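Local coordinates for protein geranyltranstransferase (IspA) (PDB 3LLW) that probably acts as a magnesium-dependent prenyltransferase of the farnesyl/geranylgeranyl diphosphate synthase family, joining isoprenoid units in terpenoid biosynthesis, at residues S9-E14 with V59-V64. Residues are numbered along the deposited sequence; the frame is centred on the assembly and turned at random.
Sequences SFYYNE and VLCALV
A sulfur-aromatic contact joins helix 6-23 to the C-terminal end of helix 51-63 in the largely helical prenyl synthase fold, with Cys61 set among Phe10, Tyr11 and Glu14. The axes of the two short helical segments approach to 9.8 Å and run at 139° to each other, closer to antiparallel than to perpendicular. Cys61 SG, anti to its own carbonyl carbon, lies between the Phe10 and Tyr11 side chains. It is 4.1 Å from Tyr11 CD1 and comes to the edge of the Tyr11 ring, 84° off its normal. Toward the Phe10 ring the approach is oblique, 60° off the ring normal, with Phe10 CE2 4.1 Å from Cys61 SG. The aliphatic start of Glu14 completes the setting, its CB 4.0 Å from Cys61 SG. Glu14 CG also lies over one face of the Phe10 ring, offset toward the rim. No hydrogen bond links residues 9-14 to 59-64; Tyr11 OH bonds to Lys54 O further back on helix 51-63, and Glu14 OE1 to Gln73 NE2 of helix 73-94 and Tyr69 OH of helix 66-71. Tyr69 also packs edge-to-face with Phe10 and touches Cys61, while Asn292 and Leu296 of helix 287-301 pack against Tyr11.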
ATOM      1  N   SER A   9     -11.331 -31.968   6.494  1.00 59.54           N
ATOM      2  CA  SER A   9     -12.602 -31.568   7.090  1.00 56.23           C
ATOM      3  C   SER A   9     -12.386 -30.341   7.958  1.00 53.13           C
ATOM      4  O   SER A   9     -13.230 -29.436   7.993  1.00 50.44           O
ATOM      5  CB  SER A   9     -13.173 -32.710   7.942  1.00 55.55           C
ATOM      6  OG  SER A   9     -14.548 -32.516   8.201  1.00 61.99           O
ATOM      7  N   PHE A  10     -11.249 -30.333   8.657  1.00 46.17           N
ATOM      8  CA  PHE A  10     -10.831 -29.215   9.493  1.00 50.22           C
ATOM      9  C   PHE A  10     -10.570 -27.967   8.641  1.00 51.06           C
ATOM     10  O   PHE A  10     -10.937 -26.855   9.025  1.00 53.29           O
ATOM     11  CB  PHE A  10      -9.573 -29.597  10.281  1.00 50.81           C
ATOM     12  CG  PHE A  10      -8.932 -28.449  10.999  1.00 56.10           C
ATOM     13  CD1 PHE A  10      -9.431 -28.016  12.221  1.00 61.92           C
ATOM     14  CD2 PHE A  10      -7.814 -27.812  10.464  1.00 55.63           C
ATOM     15  CE1 PHE A  10      -8.836 -26.950  12.898  1.00 66.52           C
ATOM     16  CE2 PHE A  10      -7.217 -26.743  11.130  1.00 60.15           C
ATOM     17  CZ  PHE A  10      -7.729 -26.312  12.349  1.00 55.47           C
ATOM     18  N   TYR A  11      -9.928 -28.178   7.493  1.00 52.06           N
ATOM     19  CA  TYR A  11      -9.596 -27.112   6.561  1.00 51.07           C
ATOM     20  C   TYR A  11     -10.839 -26.480   5.942  1.00 51.89           C
ATOM     21  O   TYR A  11     -10.946 -25.252   5.894  1.00 58.71           O
ATOM     22  CB  TYR A  11      -8.634 -27.618   5.479  1.00 50.12           C
ATOM     23  CG  TYR A  11      -8.571 -26.733   4.248  1.00 54.78           C
ATOM     24  CD1 TYR A  11      -8.104 -25.413   4.328  1.00 52.68           C
ATOM     25  CD2 TYR A  11      -8.972 -27.215   3.004  1.00 53.52           C
ATOM     26  CE1 TYR A  11      -8.055 -24.608   3.221  1.00 44.95           C
ATOM     27  CE2 TYR A  11      -8.909 -26.414   1.879  1.00 55.11           C
ATOM     28  CZ  TYR A  11      -8.451 -25.108   1.997  1.00 51.79           C
ATOM     29  OH  TYR A  11      -8.391 -24.304   0.890  1.00 50.92           O
ATOM     30  N   TYR A  12     -11.775 -27.307   5.487  1.00 53.82           N
ATOM     31  CA  TYR A  12     -13.031 -26.806   4.915  1.00 55.87           C
ATOM     32  C   TYR A  12     -13.822 -25.950   5.904  1.00 54.69           C
ATOM     33  O   TYR A  12     -14.489 -24.987   5.522  1.00 54.80           O
ATOM     34  CB  TYR A  12     -13.910 -27.961   4.427  1.00 58.92           C
ATOM     35  CG  TYR A  12     -13.513 -28.544   3.086  1.00 61.41           C
ATOM     36  CD1 TYR A  12     -12.858 -27.768   2.126  1.00 56.54           C
ATOM     37  CD2 TYR A  12     -13.817 -29.868   2.766  1.00 57.82           C
ATOM     38  CE1 TYR A  12     -12.499 -28.298   0.893  1.00 57.04           C
ATOM     39  CE2 TYR A  12     -13.471 -30.406   1.529  1.00 61.24           C
ATOM     40  CZ  TYR A  12     -12.814 -29.614   0.598  1.00 63.72           C
ATOM     41  OH  TYR A  12     -12.466 -30.138  -0.629  1.00 68.43           O
ATOM     42  N   ASN A  13     -13.729 -26.312   7.175  1.00 51.79           N
ATOM     43  CA  ASN A  13     -14.423 -25.602   8.222  1.00 54.69           C
ATOM     44  C   ASN A  13     -13.744 -24.261   8.546  1.00 56.18           C
ATOM     45  O   ASN A  13     -14.428 -23.280   8.843  1.00 54.77           O
ATOM     46  CB  ASN A  13     -14.545 -26.499   9.455  1.00 52.06           C
ATOM     47  CG  ASN A  13     -15.352 -25.873  10.556  1.00 51.56           C
ATOM     48  OD1 ASN A  13     -14.910 -25.837  11.707  1.00 53.95           O
ATOM     49  ND2 ASN A  13     -16.537 -25.362  10.219  1.00 52.42           N
ATOM     50  N   GLU A  14     -12.411 -24.223   8.473  1.00 52.37           N
ATOM     51  CA  GLU A  14     -11.671 -22.965   8.625  1.00 54.12           C
ATOM     52  C   GLU A  14     -11.955 -21.949   7.516  1.00 49.25           C
ATOM     53  O   GLU A  14     -11.983 -20.751   7.768  1.00 54.94           O
ATOM     54  CB  GLU A  14     -10.171 -23.211   8.765  1.00 51.08           C
ATOM     55  CG  GLU A  14      -9.800 -23.813  10.117  1.00 64.84           C
ATOM     56  CD  GLU A  14     -10.414 -23.044  11.289  1.00 71.44           C
ATOM     57  OE1 GLU A  14     -10.233 -21.805  11.352  1.00 72.96           O
ATOM     58  OE2 GLU A  14     -11.071 -23.678  12.148  1.00 68.54           O
ATOM     59  N   VAL A  59      -2.346 -24.202   2.806  1.00 46.08           N
ATOM     60  CA  VAL A  59      -0.952 -24.452   3.174  1.00 44.77           C
ATOM     61  C   VAL A  59      -0.794 -24.439   4.688  1.00 49.37           C
ATOM     62  O   VAL A  59      -0.144 -25.299   5.271  1.00 53.21           O
ATOM     63  CB  VAL A  59      -0.000 -23.403   2.538  1.00 40.10           C
ATOM     64  CG1 VAL A  59       1.464 -23.778   2.742  1.00 40.84           C
ATOM     65  CG2 VAL A  59      -0.260 -23.283   1.066  1.00 39.95           C
ATOM     66  N   LEU A  60      -1.420 -23.459   5.316  1.00 49.40           N
ATOM     67  CA  LEU A  60      -1.277 -23.225   6.732  1.00 47.33           C
ATOM     68  C   LEU A  60      -1.941 -24.279   7.629  1.00 53.97           C
ATOM     69  O   LEU A  60      -1.287 -24.818   8.532  1.00 56.87           O
ATOM     70  CB  LEU A  60      -1.794 -21.833   7.035  1.00 47.89           C
ATOM     71  CG  LEU A  60      -1.754 -21.345   8.463  1.00 48.51           C
ATOM     72  CD1 LEU A  60      -0.331 -20.974   8.871  1.00 43.59           C
ATOM     73  CD2 LEU A  60      -2.638 -20.162   8.470  1.00 54.11           C
ATOM     74  N   CYS A  61      -3.213 -24.591   7.366  1.00 49.23           N
ATOM     75  CA  CYS A  61      -3.948 -25.637   8.102  1.00 52.90           C
ATOM     76  C   CYS A  61      -3.281 -27.004   8.020  1.00 53.97           C
ATOM     77  O   CYS A  61      -3.334 -27.780   8.972  1.00 51.99           O
ATOM     78  CB  CYS A  61      -5.376 -25.788   7.578  1.00 51.83           C
ATOM     79  SG  CYS A  61      -6.438 -24.395   7.887  1.00 55.91           S
ATOM     80  N   ALA A  62      -2.684 -27.289   6.868  1.00 53.89           N
ATOM     81  CA  ALA A  62      -1.926 -28.506   6.656  1.00 50.27           C
ATOM     82  C   ALA A  62      -0.638 -28.567   7.476  1.00 52.83           C
ATOM     83  O   ALA A  62      -0.259 -29.632   7.961  1.00 56.32           O
ATOM     84  CB  ALA A  62      -1.606 -28.647   5.206  1.00 48.78           C
ATOM     85  N   LEU A  63       0.028 -27.429   7.644  1.00 56.73           N
ATOM     86  CA  LEU A  63       1.394 -27.421   8.187  1.00 56.12           C
ATOM     87  C   LEU A  63       1.493 -27.139   9.683  1.00 56.61           C
ATOM     88  O   LEU A  63       2.474 -27.531  10.326  1.00 57.88           O
ATOM     89  CB  LEU A  63       2.292 -26.464   7.396  1.00 54.31           C
ATOM     90  CG  LEU A  63       2.691 -26.843   5.963  1.00 58.65           C
ATOM     91  CD1 LEU A  63       3.374 -25.653   5.296  1.00 56.48           C
ATOM     92  CD2 LEU A  63       3.579 -28.090   5.891  1.00 57.58           C
ATOM     93  N   VAL A  64       0.498 -26.456  10.237  1.00 54.33           N
ATOM     94  CA  VAL A  64       0.449 -26.280  11.686  1.00 60.72           C
ATOM     95  C   VAL A  64      -0.551 -27.277  12.284  1.00 62.45           C
ATOM     96  O   VAL A  64      -1.574 -27.577  11.664  1.00 59.19           O
ATOM     97  CB  VAL A  64       0.187 -24.786  12.101  1.00 59.06           C
ATOM     98  CG1 VAL A  64      -1.146 -24.281  11.598  1.00 64.12           C
ATOM     99  CG2 VAL A  64       0.288 -24.599  13.612  1.00 67.12           C
TER